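PDB 4O9D: Rik1-associated factor 1 from Schizosaccharomyces pombe, which contributes, as a component of the Clr4 methyltransferase complex, to the histone H3 methylation that establishes heterochromatin. Local coordinates for residues 169-181 and 214-228. Numbering follows the deposited sequence.
Sequences ANLIYPEALEKGY and CLALFDASTASFVQK. With EDO (1,2-ethanediol), chain F.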
loop_
_atom_site.group_PDB
_atom_site.type_symbol
_atom_site.label_atom_id
_atom_site.label_comp_id
_atom_site.label_asym_id
_atom_site.label_seq_id
_atom_site.Cartn_x
_atom_site.Cartn_y
_atom_site.Cartn_z
ATOM N N ALA A 169 10.168 -3.905 -19.525
ATOM C CA ALA A 169 11.590 -3.677 -19.271
ATOM C C ALA A 169 11.936 -4.224 -17.897
ATOM O O ALA A 169 11.176 -4.034 -16.933
ATOM C CB ALA A 169 11.922 -2.171 -19.342
ATOM N N ASN A 170 13.089 -4.875 -17.795
ATOM C CA ASN A 170 13.523 -5.481 -16.544
ATOM C C ASN A 170 14.383 -4.477 -15.786
ATOM O O ASN A 170 15.224 -3.783 -16.395
ATOM C CB ASN A 170 14.351 -6.744 -16.801
ATOM C CG ASN A 170 13.544 -7.876 -17.409
ATOM O OD1 ASN A 170 12.320 -7.900 -17.337
ATOM N ND2 ASN A 170 14.238 -8.827 -18.009
ATOM N N LEU A 171 14.142 -4.375 -14.476
ATOM C CA LEU A 171 14.966 -3.574 -13.596
ATOM C C LEU A 171 15.774 -4.529 -12.715
ATOM O O LEU A 171 15.240 -5.165 -11.786
ATOM C CB LEU A 171 14.107 -2.632 -12.711
ATOM C CG LEU A 171 13.151 -1.658 -13.422
ATOM C CD1 LEU A 171 12.224 -0.944 -12.378
ATOM C CD2 LEU A 171 13.901 -0.651 -14.260
ATOM N N ILE A 172 17.072 -4.585 -12.993
ATOM C CA ILE A 172 17.936 -5.658 -12.515
ATOM C C ILE A 172 19.049 -5.049 -11.682
ATOM O O ILE A 172 19.732 -4.143 -12.138
ATOM C CB ILE A 172 18.537 -6.447 -13.737
ATOM C CG1 ILE A 172 17.418 -7.130 -14.538
ATOM C CG2 ILE A 172 19.550 -7.496 -13.306
ATOM C CD1 ILE A 172 17.925 -7.795 -15.822
ATOM N N TYR A 173 19.191 -5.501 -10.438
ATOM C CA TYR A 173 20.301 -5.056 -9.595
ATOM C C TYR A 173 21.047 -6.340 -9.270
ATOM O O TYR A 173 20.654 -7.078 -8.368
ATOM C CB TYR A 173 19.778 -4.340 -8.346
ATOM C CG TYR A 173 20.823 -3.898 -7.324
ATOM C CD1 TYR A 173 22.181 -3.954 -7.601
ATOM C CD2 TYR A 173 20.421 -3.438 -6.063
ATOM C CE1 TYR A 173 23.117 -3.548 -6.656
ATOM C CE2 TYR A 173 21.340 -3.040 -5.111
ATOM C CZ TYR A 173 22.685 -3.088 -5.408
ATOM O OH TYR A 173 23.597 -2.693 -4.460
ATOM N N PRO A 174 22.087 -6.655 -10.064
ATOM C CA PRO A 174 22.732 -7.970 -9.994
ATOM C C PRO A 174 23.212 -8.367 -8.610
ATOM O O PRO A 174 23.044 -9.524 -8.238
ATOM C CB PRO A 174 23.928 -7.834 -10.953
ATOM C CG PRO A 174 23.556 -6.746 -11.896
ATOM C CD PRO A 174 22.709 -5.786 -11.085
ATOM N N GLU A 175 23.786 -7.433 -7.855
ATOM C CA GLU A 175 24.278 -7.741 -6.513
ATOM C C GLU A 175 23.131 -8.171 -5.556
ATOM O O GLU A 175 23.255 -9.144 -4.794
ATOM C CB GLU A 175 25.052 -6.546 -5.945
ATOM C CG GLU A 175 26.408 -6.323 -6.611
ATOM C CD GLU A 175 26.330 -5.540 -7.926
ATOM O OE1 GLU A 175 25.215 -5.244 -8.431
ATOM O OE2 GLU A 175 27.409 -5.202 -8.445
ATOM N N ALA A 176 22.002 -7.474 -5.621
ATOM C CA ALA A 176 20.812 -7.922 -4.905
ATOM C C ALA A 176 20.448 -9.339 -5.336
ATOM O O ALA A 176 20.196 -10.219 -4.508
ATOM C CB ALA A 176 19.653 -6.976 -5.179
ATOM N N LEU A 177 20.433 -9.583 -6.643
ATOM C CA LEU A 177 20.038 -10.907 -7.114
ATOM C C LEU A 177 21.006 -11.989 -6.634
ATOM O O LEU A 177 20.573 -13.074 -6.265
ATOM C CB LEU A 177 19.911 -10.923 -8.629
ATOM C CG LEU A 177 18.695 -10.184 -9.184
ATOM C CD1 LEU A 177 18.876 -9.933 -10.665
ATOM C CD2 LEU A 177 17.435 -10.969 -8.951
ATOM N N GLU A 178 22.307 -11.697 -6.627
ATOM C CA GLU A 178 23.298 -12.658 -6.110
ATOM C C GLU A 178 22.973 -13.056 -4.684
ATOM O O GLU A 178 23.166 -14.206 -4.280
ATOM C CB GLU A 178 24.704 -12.049 -6.103
ATOM C CG GLU A 178 25.356 -11.862 -7.467
ATOM C CD GLU A 178 26.688 -11.129 -7.345
ATOM O OE1 GLU A 178 27.252 -11.153 -6.226
ATOM O OE2 GLU A 178 27.163 -10.518 -8.337
ATOM N N LYS A 179 22.506 -12.079 -3.909
ATOM C CA LYS A 179 22.208 -12.295 -2.498
ATOM C C LYS A 179 20.825 -12.910 -2.265
ATOM O O LYS A 179 20.441 -13.137 -1.124
ATOM C CB LYS A 179 22.348 -10.974 -1.732
ATOM C CG LYS A 179 23.801 -10.480 -1.654
ATOM C CD LYS A 179 23.872 -9.096 -1.056
ATOM C CE LYS A 179 25.294 -8.714 -0.698
ATOM N NZ LYS A 179 25.332 -7.312 -0.205
ATOM N N GLY A 180 20.096 -13.188 -3.341
ATOM C CA GLY A 180 18.784 -13.808 -3.241
ATOM C C GLY A 180 17.690 -12.924 -2.634
ATOM O O GLY A 180 16.716 -13.454 -2.108
ATOM N N TYR A 181 17.840 -11.599 -2.727
ATOM C CA TYR A 181 16.843 -10.662 -2.215
ATOM C C TYR A 181 15.541 -10.652 -3.017
ATOM O O TYR A 181 15.517 -10.979 -4.203
ATOM C CB TYR A 181 17.400 -9.232 -2.176
ATOM C CG TYR A 181 18.497 -8.995 -1.147
ATOM C CD1 TYR A 181 18.781 -9.933 -0.159
ATOM C CD2 TYR A 181 19.251 -7.836 -1.179
ATOM C CE1 TYR A 181 19.784 -9.699 0.786
ATOM C CE2 TYR A 181 20.257 -7.608 -0.260
ATOM C CZ TYR A 181 20.512 -8.543 0.723
ATOM O OH TYR A 181 21.517 -8.310 1.638
ATOM N N CYS A 214 17.958 -4.181 0.854
ATOM C CA CYS A 214 18.591 -2.906 0.508
ATOM C C CYS A 214 17.587 -1.998 -0.221
ATOM O O CYS A 214 16.451 -2.401 -0.491
ATOM C CB CYS A 214 19.806 -3.148 -0.384
ATOM S SG CYS A 214 19.402 -3.965 -1.937
ATOM N N LEU A 215 18.027 -0.778 -0.518
ATOM C CA LEU A 215 17.216 0.209 -1.215
ATOM C C LEU A 215 18.025 0.730 -2.416
ATOM O O LEU A 215 19.177 1.163 -2.250
ATOM C CB LEU A 215 16.847 1.344 -0.239
ATOM C CG LEU A 215 15.814 2.354 -0.742
ATOM C CD1 LEU A 215 14.426 1.659 -0.837
ATOM C CD2 LEU A 215 15.788 3.561 0.159
ATOM N N ALA A 216 17.462 0.615 -3.627
ATOM C CA ALA A 216 18.171 1.005 -4.851
ATOM C C ALA A 216 17.377 1.975 -5.725
ATOM O O ALA A 216 16.154 2.121 -5.568
ATOM C CB ALA A 216 18.529 -0.226 -5.671
ATOM N N LEU A 217 18.074 2.632 -6.654
ATOM C CA LEU A 217 17.426 3.564 -7.556
ATOM C C LEU A 217 17.672 3.166 -9.003
ATOM O O LEU A 217 18.780 2.732 -9.345
ATOM C CB LEU A 217 17.980 4.964 -7.334
ATOM C CG LEU A 217 17.188 6.124 -7.954
ATOM C CD1 LEU A 217 15.812 6.344 -7.249
ATOM C CD2 LEU A 217 18.049 7.413 -7.939
ATOM N N PHE A 218 16.652 3.339 -9.848
ATOM C CA PHE A 218 16.767 3.059 -11.285
ATOM C C PHE A 218 16.300 4.283 -12.106
ATOM O O PHE A 218 15.460 5.067 -11.654
ATOM C CB PHE A 218 15.904 1.853 -11.656
ATOM C CG PHE A 218 16.440 0.529 -11.172
ATOM C CD1 PHE A 218 16.228 0.109 -9.860
ATOM C CD2 PHE A 218 17.127 -0.304 -12.037
ATOM C CE1 PHE A 218 16.721 -1.122 -9.420
ATOM C CE2 PHE A 218 17.621 -1.522 -11.615
ATOM C CZ PHE A 218 17.428 -1.935 -10.305
ATOM N N ASP A 219 16.838 4.454 -13.312
ATOM C CA ASP A 219 16.313 5.465 -14.230
ATOM C C ASP A 219 15.183 4.837 -15.048
ATOM O O ASP A 219 15.360 3.757 -15.634
ATOM C CB ASP A 219 17.425 5.972 -15.165
ATOM C CG ASP A 219 16.920 7.000 -16.144
ATOM O OD1 ASP A 219 16.588 8.117 -15.696
ATOM O OD2 ASP A 219 16.813 6.673 -17.344
ATOM N N ALA A 220 14.015 5.479 -15.100
ATOM C CA ALA A 220 12.877 4.841 -15.770
ATOM C C ALA A 220 12.936 4.876 -17.302
ATOM O O ALA A 220 12.494 3.942 -17.927
ATOM C CB ALA A 220 11.532 5.419 -15.297
ATOM N N SER A 221 13.436 5.943 -17.907
ATOM C CA SER A 221 13.432 5.974 -19.380
ATOM C C SER A 221 14.482 5.017 -19.980
ATOM O O SER A 221 14.269 4.464 -21.060
ATOM C CB SER A 221 13.570 7.394 -19.921
ATOM O OG SER A 221 14.670 8.064 -19.352
ATOM N N THR A 222 15.598 4.793 -19.282
ATOM C CA THR A 222 16.566 3.796 -19.733
ATOM C C THR A 222 16.401 2.451 -19.023
ATOM O O THR A 222 17.025 1.460 -19.414
ATOM C CB THR A 222 18.025 4.270 -19.567
ATOM O OG1 THR A 222 18.310 4.534 -18.181
ATOM C CG2 THR A 222 18.280 5.532 -20.397
ATOM N N ALA A 223 15.586 2.409 -17.966
ATOM C CA ALA A 223 15.451 1.188 -17.187
ATOM C C ALA A 223 16.791 0.682 -16.647
ATOM O O ALA A 223 17.001 -0.522 -16.529
ATOM C CB ALA A 223 14.810 0.109 -18.026
ATOM N N SER A 224 17.709 1.583 -16.329
ATOM C CA SER A 224 19.028 1.153 -15.872
ATOM C C SER A 224 19.254 1.436 -14.383
ATOM O O SER A 224 18.688 2.377 -13.812
ATOM C CB SER A 224 20.115 1.835 -16.704
ATOM O OG SER A 224 19.940 3.243 -16.648
ATOM N N PHE A 225 20.077 0.609 -13.762
ATOM C CA PHE A 225 20.486 0.827 -12.370
ATOM C C PHE A 225 21.246 2.136 -12.237
ATOM O O PHE A 225 22.103 2.441 -13.068
ATOM C CB PHE A 225 21.381 -0.332 -11.942
ATOM C CG PHE A 225 21.877 -0.241 -10.532
ATOM C CD1 PHE A 225 21.058 -0.600 -9.470
ATOM C CD2 PHE A 225 23.173 0.172 -10.266
ATOM C CE1 PHE A 225 21.518 -0.537 -8.166
ATOM C CE2 PHE A 225 23.640 0.240 -8.950
ATOM C CZ PHE A 225 22.809 -0.121 -7.908
ATOM N N VAL A 226 20.945 2.909 -11.190
ATOM C CA VAL A 226 21.638 4.162 -10.952
ATOM C C VAL A 226 22.525 4.101 -9.701
ATOM O O VAL A 226 23.697 4.453 -9.774
ATOM C CB VAL A 226 20.647 5.341 -10.885
ATOM C CG1 VAL A 226 21.304 6.599 -10.330
ATOM C CG2 VAL A 226 20.028 5.579 -12.276
ATOM N N GLN A 227 21.982 3.650 -8.567
ATOM C CA GLN A 227 22.751 3.615 -7.323
ATOM C C GLN A 227 22.088 2.747 -6.231
ATOM O O GLN A 227 20.867 2.494 -6.248
ATOM C CB GLN A 227 22.916 5.036 -6.776
ATOM C CG GLN A 227 21.663 5.573 -6.109
ATOM C CD GLN A 227 21.790 7.012 -5.604
ATOM O OE1 GLN A 227 22.375 7.866 -6.265
ATOM N NE2 GLN A 227 21.206 7.289 -4.436
ATOM N N LYS A 228 22.910 2.263 -5.307
ATOM C CA LYS A 228 22.395 1.779 -4.022
ATOM C C LYS A 228 22.354 2.984 -3.062
ATOM O O LYS A 228 23.329 3.746 -2.969
ATOM C CB LYS A 228 23.302 0.674 -3.474
ATOM C CG LYS A 228 22.818 -0.017 -2.204
ATOM C CD LYS A 228 23.934 -0.913 -1.619
ATOM C CE LYS A 228 23.361 -2.058 -0.762
ATOM N NZ LYS A 228 24.432 -2.961 -0.196
HETATM C C1 EDO F . 11.476 -8.761 -21.712
HETATM O O1 EDO F . 11.790 -9.944 -20.959
HETATM C C2 EDO F . 11.356 -7.622 -20.705
HETATM O O2 EDO F . 10.641 -8.099 -19.552
HETATM O O HOH W 1 17.977 -2.987 -15.182
#
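One water joins three backbone groups across the contact: it donates to A223 O (3.0 Å) and to N170 O, and accepts from I172 N (2.9 Å). It thus ties residues 170-172 to the turn between strands 214-219 and 224-228, in adjacent blades of the WD-repeat beta-propeller domain. L171 lays CB over one face of the F218 ring, 4.0 Å from its centroid and 16° off the normal, while its CD2 branch reaches A223.

Y173, at the N-cap position of helix 174-178, carries the contact. With CG anti to the backbone N (chi1 176°), its ring is carried onto F225 in an offset stack, centroids 4.4 Å apart and planes at 29°. F225 CE1 lies over the centre of one face; the backbone N of A176 lies over the opposite face, so the ring is sandwiched between the neighbouring blade and its own helix. Obliquely to the ring come A216 CB, 3.7 Å from Y173 CD2, and C214 SG, which also meets the edge of Y181. Y173 OH lies against the K228 aliphatic chain, 3.4 Å from CD.

K179 NZ and K228 NZ lie 4.4 Å apart, each salt-bridged to a different carboxylate oxygen of D233, which also accepts from Y181 OH. The blades therefore meet through aromatic and apolar side chains, with polar links supplied by a water and an acid.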